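PDB 3MOG: 3-hydroxyadipyl-CoA dehydrogenase from Escherichia coli, which catalyses the NAD-dependent oxidation of 3-hydroxyadipyl-CoA to 3-oxoadipyl-CoA in the breakdown of phenylacetate. Local coordinates for residues C[19-24]-C[31-36]; C[46-51]-C[68-73]. All coordinates share one frame; numbering follows the deposited sequence. Where two conformers were deposited one is given.

Interaction 1. Residues C[19-24]-C[31-36]; sequences GIAEVA and VLLYDI
With chi1 at 178°, Val31 points CG1 directly away from its own amide nitrogen and CG2 away from its carbonyl carbon, and this spreads its two methyls along the helix that carries Ala21 and Ala24. CG1 lies 3.9 Å from Ala21 CB, while CG2 reaches one turn further on and meets Ala24 CB at 3.7 Å. The same CG2 also rests against the helix backbone, 3.8 Å from Ala21 O, so the valine fits between two alanines spaced i, i+3. Leu33, two residues on along the strand, starts off to one side of the helix; its extended first torsion (chi1 -174°) and the turn about its second then bring CD1 back to within 4.0 Å of Ala21 CB. Apart from that carbonyl oxygen the contact is made by aliphatic carbons, and all four residues are buried. Helix 15-26 and strand 31-34 belong to the first beta-alpha-beta unit of the Rossmann-type NAD-binding domain, in which strand 8-11 leads into the helix and the helix returns antiparallel to the sheet strands. Its local axis runs at 170° to that of the strand, at a closest approach of 9.1 Å. Alanine suits the helix here because its single methyl lets the backbone come close to the sheet, and a beta-branched valine suits a strand and offers two methyls at once. With an alanine in place of Val31, the methyls of Ala21 and Ala24 would probably lose their main partners on this strand, leaving a gap under the last turns of the helix. Val10 of the neighbouring strand 8-11 touches both Val31 and Leu33, continuing the apolar layer beneath the helix.

Interaction 2. Residues C[46-51]-C[68-73]; sequences DGIHAR and RTLKRL
The helical turn that presents Ile48 and His49 to Leu70 and Leu73 is held by a bond from Ala50 N to Asp46 O, at 2.8 Å the shortest polar link within the two segments. Between the segments the contact is made by carbon and ring. In one of its two conformers, the one described here, the His49 imidazole lies with a face over the branched end of Leu70. Leu70 CD2 sits 3.8 Å from the ring centroid and 19° off the normal, in this conformer a CH-pi contact, and comes closest to His49 CD2. The other methyl, Leu70 CD1, lies 3.6 Å from His49 ND1, so the two methyls straddle one face of the ring, CD1 over the ND1 side and CD2 over the CD2 side. In Leu70, CG stands anti to the carbonyl carbon (chi1 -58°), which places it on the side of helix 38-57, and the second torsion then lays both methyls against the ring. Being flat, the histidine can cover the leucine while staying partly exposed at the edge of the contact. Deeper in, Ile48 and Leu73 meet tip to tip: Ile48 CG2 and CD1 both touch Leu73 CD1, at 3.8 and 3.9 Å. The beta-branched isoleucine thus grips one leucine methyl with both of its arms. Leu73 opens strand 73-76, and its N donates a turn-closing bond to Leu70 O, 3.3 Å long. Leu52 of helix 38-57 also touches Leu70 and widens the apolar surface. Two helices, 38-57 and 63-71, packed together before the chain enters the edge strand 73-76 form the helical connection between the second and third strands of this Rossmann-type NAD-binding domain.

Overall arrangement
Interactions 1 and 2 follow one another along the chain and lie in the same NAD-binding domain, with centres about 10 Å apart. They touch directly. Glu22 OE2 of helix 15-26 forms a salt bridge with Arg51 NH2 of helix 38-57, 2.8 Å apart, and Ala21 CB packs on Leu73 CD2 at 3.8 Å, so the alanine that meets the strand in interaction 1 also borders interaction 2. A probable hydrogen bond from Val31 N to Arg72 O, 2.9 Å, ties the start of strand 31-34 to the end of segment 68-73. Leu33 lies near the glycines of a probable dinucleotide-binding GxGxxG motif (Gly12, Gly14, Gly17), without touching them.

Interaction 1. Residues C[19-24]-C[31-36]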
ATOM      1  N   GLY C  19     -23.919  26.218 -16.806  1.00 42.17           N
ATOM      2  CA  GLY C  19     -25.038  25.538 -16.186  1.00 41.52           C
ATOM      3  C   GLY C  19     -25.332  26.073 -14.804  1.00 42.46           C
ATOM      4  O   GLY C  19     -26.494  26.167 -14.404  1.00 45.00           O
ATOM      5  N   ILE C  20     -24.285  26.437 -14.072  1.00 40.97           N
ATOM      6  CA  ILE C  20     -24.468  27.016 -12.742  1.00 40.25           C
ATOM      7  C   ILE C  20     -25.092  28.418 -12.855  1.00 46.03           C
ATOM      8  O   ILE C  20     -26.034  28.761 -12.106  1.00 46.58           O
ATOM      9  CB  ILE C  20     -23.159  26.989 -11.904  1.00 41.98           C
ATOM     10  CG1 ILE C  20     -22.819  25.543 -11.507  1.00 46.43           C
ATOM     11  CG2 ILE C  20     -23.289  27.855 -10.639  1.00 33.15           C
ATOM     12  CD1 ILE C  20     -21.292  25.283 -11.245  1.00 34.89           C
ATOM     13  N   ALA C  21     -24.594  29.190 -13.822  1.00 41.89           N
ATOM     14  CA  ALA C  21     -25.101  30.531 -14.126  1.00 42.88           C
ATOM     15  C   ALA C  21     -26.592  30.506 -14.470  1.00 43.96           C
ATOM     16  O   ALA C  21     -27.360  31.342 -13.985  1.00 48.59           O
ATOM     17  CB  ALA C  21     -24.273  31.182 -15.277  1.00 41.77           C
ATOM     18  N   GLU C  22     -26.985  29.532 -15.290  1.00 48.61           N
ATOM     19  CA  GLU C  22     -28.384  29.318 -15.669  1.00 50.67           C
ATOM     20  C   GLU C  22     -29.294  29.090 -14.456  1.00 53.98           C
ATOM     21  O   GLU C  22     -30.369  29.688 -14.376  1.00 56.23           O
ATOM     22  CB  GLU C  22     -28.495  28.144 -16.643  1.00 52.34           C
ATOM     23  CG  GLU C  22     -29.922  27.846 -17.126  1.00 54.49           C
ATOM     24  CD  GLU C  22     -29.998  26.603 -17.992  1.00 53.89           C
ATOM     25  OE1 GLU C  22     -31.066  25.962 -18.000  1.00 59.95           O
ATOM     26  OE2 GLU C  22     -28.992  26.259 -18.659  1.00 54.98           O
ATOM     27  N   VAL C  23     -28.836  28.271 -13.507  1.00 53.12           N
ATOM     28  CA  VAL C  23     -29.585  27.982 -12.278  1.00 46.64           C
ATOM     29  C   VAL C  23     -29.762  29.231 -11.436  1.00 50.54           C
ATOM     30  O   VAL C  23     -30.882  29.542 -11.008  1.00 51.66           O
ATOM     31  CB  VAL C  23     -28.899  26.885 -11.429  1.00 50.28           C
ATOM     32  CG1 VAL C  23     -29.568  26.738 -10.060  1.00 41.43           C
ATOM     33  CG2 VAL C  23     -28.908  25.557 -12.176  1.00 49.54           C
ATOM     34  N   ALA C  24     -28.661  29.944 -11.209  1.00 48.05           N
ATOM     35  CA  ALA C  24     -28.686  31.157 -10.400  1.00 46.51           C
ATOM     36  C   ALA C  24     -29.573  32.242 -11.033  1.00 48.53           C
ATOM     37  O   ALA C  24     -30.426  32.794 -10.350  1.00 47.73           O
ATOM     38  CB  ALA C  24     -27.264  31.670 -10.103  1.00 41.89           C
ATOM     39  N   VAL C  31     -26.468  37.623 -12.372  1.00 51.66           N
ATOM     40  CA  VAL C  31     -25.293  36.766 -12.504  1.00 51.32           C
ATOM     41  C   VAL C  31     -24.175  37.420 -13.308  1.00 54.13           C
ATOM     42  O   VAL C  31     -24.343  37.735 -14.485  1.00 51.17           O
ATOM     43  CB  VAL C  31     -25.633  35.376 -13.104  1.00 54.29           C
ATOM     44  CG1 VAL C  31     -24.361  34.527 -13.285  1.00 43.15           C
ATOM     45  CG2 VAL C  31     -26.631  34.651 -12.217  1.00 50.95           C
ATOM     46  N   LEU C  32     -23.034  37.615 -12.653  1.00 50.86           N
ATOM     47  CA  LEU C  32     -21.827  38.059 -13.331  1.00 52.25           C
ATOM     48  C   LEU C  32     -21.066  36.833 -13.804  1.00 51.77           C
ATOM     49  O   LEU C  32     -20.468  36.123 -13.001  1.00 59.63           O
ATOM     50  CB  LEU C  32     -20.966  38.900 -12.388  1.00 49.61           C
ATOM     51  CG  LEU C  32     -21.619  40.167 -11.810  1.00 57.79           C
ATOM     52  CD1 LEU C  32     -20.775  40.763 -10.703  1.00 57.01           C
ATOM     53  CD2 LEU C  32     -21.890  41.212 -12.874  1.00 62.50           C
ATOM     54  N   LEU C  33     -21.117  36.564 -15.102  1.00 43.39           N
ATOM     55  CA  LEU C  33     -20.404  35.431 -15.673  1.00 43.27           C
ATOM     56  C   LEU C  33     -19.013  35.872 -16.167  1.00 51.37           C
ATOM     57  O   LEU C  33     -18.898  36.576 -17.167  1.00 52.12           O
ATOM     58  CB  LEU C  33     -21.222  34.797 -16.804  1.00 40.78           C
ATOM     59  CG  LEU C  33     -20.739  33.491 -17.465  1.00 46.54           C
ATOM     60  CD1 LEU C  33     -20.638  32.315 -16.475  1.00 43.56           C
ATOM     61  CD2 LEU C  33     -21.687  33.130 -18.589  1.00 42.64           C
ATOM     62  N   TYR C  34     -17.972  35.458 -15.452  1.00 51.82           N
ATOM     63  CA  TYR C  34     -16.609  35.920 -15.692  1.00 56.32           C
ATOM     64  C   TYR C  34     -15.734  34.909 -16.415  1.00 60.17           C
ATOM     65  O   TYR C  34     -15.652  33.746 -16.021  1.00 60.61           O
ATOM     66  CB  TYR C  34     -15.931  36.318 -14.369  1.00 57.41           C
ATOM     67  CG  TYR C  34     -14.437  36.591 -14.489  1.00 67.29           C
ATOM     68  CD1 TYR C  34     -13.494  35.659 -14.044  1.00 70.75           C
ATOM     69  CD2 TYR C  34     -13.965  37.778 -15.059  1.00 67.93           C
ATOM     70  CE1 TYR C  34     -12.129  35.900 -14.155  1.00 69.47           C
ATOM     71  CE2 TYR C  34     -12.588  38.028 -15.174  1.00 60.62           C
ATOM     72  CZ  TYR C  34     -11.685  37.086 -14.720  1.00 67.71           C
ATOM     73  OH  TYR C  34     -10.336  37.321 -14.835  1.00 72.14           O
ATOM     74  N   ASP C  35     -15.075  35.388 -17.468  1.00 63.14           N
ATOM     75  CA  ASP C  35     -13.993  34.697 -18.159  1.00 60.65           C
ATOM     76  C   ASP C  35     -13.160  35.780 -18.846  1.00 64.22           C
ATOM     77  O   ASP C  35     -13.690  36.853 -19.166  1.00 60.34           O
ATOM     78  CB  ASP C  35     -14.544  33.721 -19.199  1.00 62.81           C
ATOM     79  CG  ASP C  35     -13.528  32.677 -19.631  1.00 69.11           C
ATOM     80  OD1 ASP C  35     -12.321  32.823 -19.333  1.00 81.07           O
ATOM     81  OD2 ASP C  35     -13.943  31.694 -20.274  1.00 79.18           O
ATOM     82  N   ILE C  36     -11.871  35.505 -19.068  1.00 62.38           N
ATOM     83  CA  ILE C  36     -10.988  36.460 -19.757  1.00 66.97           C
ATOM     84  C   ILE C  36     -11.279  36.585 -21.262  1.00 71.40           C
ATOM     85  O   ILE C  36     -11.012  37.628 -21.863  1.00 77.64           O
ATOM     86  CB  ILE C  36      -9.482  36.162 -19.534  1.00 66.68           C
ATOM     87  CG1 ILE C  36      -9.162  34.695 -19.852  1.00 57.16           C
ATOM     88  CG2 ILE C  36      -9.057  36.543 -18.100  1.00 55.42           C
ATOM     89  CD1 ILE C  36      -7.770  34.475 -20.418  1.00 64.35           C
TER

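Interaction 2. Residues C[46-51]-C[68-73]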
ATOM      1  N   ASP C  46     -24.879  32.009 -25.602  1.00 64.23           N
ATOM      2  CA  ASP C  46     -25.685  31.479 -26.719  1.00 61.48           C
ATOM      3  C   ASP C  46     -26.275  30.112 -26.389  1.00 60.34           C
ATOM      4  O   ASP C  46     -27.456  29.869 -26.665  1.00 57.64           O
ATOM      5  CB  ASP C  46     -24.878  31.397 -28.018  1.00 63.50           C
ATOM      6  CG  ASP C  46     -24.541  32.771 -28.601  1.00 70.77           C
ATOM      7  OD1 ASP C  46     -25.237  33.765 -28.270  1.00 59.05           O
ATOM      8  OD2 ASP C  46     -23.558  32.849 -29.380  1.00 62.64           O
ATOM      9  N   GLY C  47     -25.453  29.239 -25.797  1.00 56.99           N
ATOM     10  CA  GLY C  47     -25.899  27.945 -25.273  1.00 54.06           C
ATOM     11  C   GLY C  47     -27.093  28.058 -24.327  1.00 55.69           C
ATOM     12  O   GLY C  47     -28.119  27.414 -24.548  1.00 56.55           O
ATOM     13  N   ILE C  48     -26.968  28.892 -23.293  1.00 53.32           N
ATOM     14  CA  ILE C  48     -28.051  29.105 -22.327  1.00 54.88           C
ATOM     15  C   ILE C  48     -29.326  29.668 -22.995  1.00 61.72           C
ATOM     16  O   ILE C  48     -30.432  29.192 -22.709  1.00 62.77           O
ATOM     17  CB  ILE C  48     -27.607  29.995 -21.141  1.00 53.65           C
ATOM     18  CG1 ILE C  48     -26.292  29.480 -20.547  1.00 44.36           C
ATOM     19  CG2 ILE C  48     -28.722  30.067 -20.064  1.00 50.64           C
ATOM     20  CD1 ILE C  48     -25.730  30.348 -19.438  1.00 44.17           C
ATOM     21  N   HIS C  49     -29.151  30.672 -23.866  1.00 61.73           N
ATOM     22  CA  HIS C  49     -30.236  31.194 -24.697  0.50 64.21           C
ATOM     23  C   HIS C  49     -30.949  30.058 -25.439  1.00 64.89           C
ATOM     24  O   HIS C  49     -32.169  29.911 -25.332  1.00 66.29           O
ATOM     25  CB  HIS C  49     -29.705  32.237 -25.696  0.50 65.82           C
ATOM     26  CG  HIS C  49     -29.697  33.641 -25.172  0.50 64.70           C
ATOM     27  ND1 HIS C  49     -30.556  34.614 -25.637  0.50 68.64           N
ATOM     28  CD2 HIS C  49     -28.931  34.239 -24.229  0.50 64.99           C
ATOM     29  CE1 HIS C  49     -30.322  35.748 -25.001  0.50 68.77           C
ATOM     30  NE2 HIS C  49     -29.339  35.547 -24.140  0.50 63.91           N
ATOM     31  N   ALA C  50     -30.173  29.242 -26.157  1.00 64.50           N
ATOM     32  CA  ALA C  50     -30.673  28.128 -26.969  1.00 65.54           C
ATOM     33  C   ALA C  50     -31.384  27.038 -26.182  1.00 66.64           C
ATOM     34  O   ALA C  50     -32.401  26.511 -26.640  1.00 72.30           O
ATOM     35  CB  ALA C  50     -29.540  27.516 -27.763  1.00 65.33           C
ATOM     36  N   ARG C  51     -30.852  26.700 -25.010  1.00 61.19           N
ATOM     37  CA  ARG C  51     -31.439  25.649 -24.186  1.00 64.48           C
ATOM     38  C   ARG C  51     -32.745  26.094 -23.524  1.00 68.52           C
ATOM     39  O   ARG C  51     -33.718  25.335 -23.504  1.00 66.88           O
ATOM     40  CB  ARG C  51     -30.446  25.132 -23.145  1.00 64.12           C
ATOM     41  CG  ARG C  51     -29.237  24.428 -23.750  1.00 65.65           C
ATOM     42  CD  ARG C  51     -28.425  23.688 -22.709  1.00 65.07           C
ATOM     43  NE  ARG C  51     -28.079  24.506 -21.545  1.00 63.39           N
ATOM     44  CZ  ARG C  51     -26.944  25.189 -21.407  1.00 68.56           C
ATOM     45  NH1 ARG C  51     -26.027  25.184 -22.373  1.00 47.56           N
ATOM     46  NH2 ARG C  51     -26.725  25.885 -20.294  1.00 69.61           N
ATOM     47  N   ARG C  68     -36.608  36.968 -18.556  1.00 53.56           N
ATOM     48  CA  ARG C  68     -36.046  37.552 -17.331  1.00 58.36           C
ATOM     49  C   ARG C  68     -34.731  36.880 -16.894  1.00 54.28           C
ATOM     50  O   ARG C  68     -33.827  37.549 -16.383  1.00 53.20           O
ATOM     51  CB  ARG C  68     -37.056  37.517 -16.186  1.00 59.28           C
ATOM     52  CG  ARG C  68     -38.226  38.464 -16.334  1.00 60.59           C
ATOM     53  CD  ARG C  68     -38.441  39.130 -15.003  1.00 66.64           C
ATOM     54  NE  ARG C  68     -39.806  38.977 -14.532  1.00 62.09           N
ATOM     55  CZ  ARG C  68     -40.241  39.421 -13.358  1.00 64.52           C
ATOM     56  NH1 ARG C  68     -39.414  40.050 -12.523  1.00 48.80           N
ATOM     57  NH2 ARG C  68     -41.506  39.229 -13.021  1.00 51.37           N
ATOM     58  N   THR C  69     -34.646  35.565 -17.095  1.00 52.98           N
ATOM     59  CA  THR C  69     -33.407  34.810 -16.878  1.00 52.53           C
ATOM     60  C   THR C  69     -32.262  35.321 -17.751  1.00 48.90           C
ATOM     61  O   THR C  69     -31.192  35.646 -17.231  1.00 52.11           O
ATOM     62  CB  THR C  69     -33.607  33.301 -17.116  1.00 52.45           C
ATOM     63  OG1 THR C  69     -34.652  32.828 -16.258  1.00 51.50           O
ATOM     64  CG2 THR C  69     -32.309  32.506 -16.831  1.00 47.16           C
ATOM     65  N   LEU C  70     -32.507  35.426 -19.056  1.00 53.14           N
ATOM     66  CA  LEU C  70     -31.471  35.844 -20.023  1.00 61.15           C
ATOM     67  C   LEU C  70     -30.930  37.243 -19.770  1.00 63.14           C
ATOM     68  O   LEU C  70     -29.731  37.489 -19.935  1.00 65.29           O
ATOM     69  CB  LEU C  70     -31.986  35.740 -21.456  1.00 52.80           C
ATOM     70  CG  LEU C  70     -32.427  34.318 -21.792  1.00 58.14           C
ATOM     71  CD1 LEU C  70     -33.098  34.248 -23.152  1.00 50.64           C
ATOM     72  CD2 LEU C  70     -31.253  33.347 -21.692  1.00 58.32           C
ATOM     73  N   LYS C  71     -31.818  38.136 -19.340  1.00 62.32           N
ATOM     74  CA  LYS C  71     -31.466  39.510 -18.996  1.00 65.34           C
ATOM     75  C   LYS C  71     -30.552  39.596 -17.761  1.00 62.70           C
ATOM     76  O   LYS C  71     -29.800  40.556 -17.613  1.00 59.96           O
ATOM     77  CB  LYS C  71     -32.750  40.320 -18.767  1.00 68.01           C
ATOM     78  CG  LYS C  71     -32.680  41.783 -19.167  1.00 75.34           C
ATOM     79  CD  LYS C  71     -34.053  42.289 -19.648  1.00 89.21           C
ATOM     80  CE  LYS C  71     -34.315  41.931 -21.121  1.00 93.68           C
ATOM     81  NZ  LYS C  71     -35.764  41.944 -21.488  1.00 93.96           N
ATOM     82  N   ARG C  72     -30.618  38.600 -16.881  1.00 57.98           N
ATOM     83  CA  ARG C  72     -29.811  38.613 -15.658  1.00 61.47           C
ATOM     84  C   ARG C  72     -28.390  38.083 -15.875  1.00 61.02           C
ATOM     85  O   ARG C  72     -27.541  38.206 -14.998  1.00 62.88           O
ATOM     86  CB  ARG C  72     -30.535  37.894 -14.502  1.00 59.12           C
ATOM     87  CG  ARG C  72     -31.727  38.694 -13.960  1.00 63.19           C
ATOM     88  CD  ARG C  72     -32.460  38.020 -12.810  1.00 59.90           C
ATOM     89  NE  ARG C  72     -33.269  36.879 -13.233  1.00 58.46           N
ATOM     90  CZ  ARG C  72     -34.589  36.773 -13.074  1.00 64.59           C
ATOM     91  NH1 ARG C  72     -35.290  37.748 -12.507  1.00 58.71           N
ATOM     92  NH2 ARG C  72     -35.215  35.675 -13.479  1.00 54.58           N
ATOM     93  N   LEU C  73     -28.132  37.524 -17.055  1.00 59.44           N
ATOM     94  CA  LEU C  73     -26.807  37.010 -17.396  1.00 60.85           C
ATOM     95  C   LEU C  73     -25.893  38.096 -17.946  1.00 58.32           C
ATOM     96  O   LEU C  73     -25.964  38.435 -19.124  1.00 62.78           O
ATOM     97  CB  LEU C  73     -26.910  35.847 -18.394  1.00 59.14           C
ATOM     98  CG  LEU C  73     -27.487  34.533 -17.847  1.00 63.74           C
ATOM     99  CD1 LEU C  73     -27.887  33.609 -18.980  1.00 46.86           C
ATOM    100  CD2 LEU C  73     -26.498  33.842 -16.895  1.00 57.23           C
TER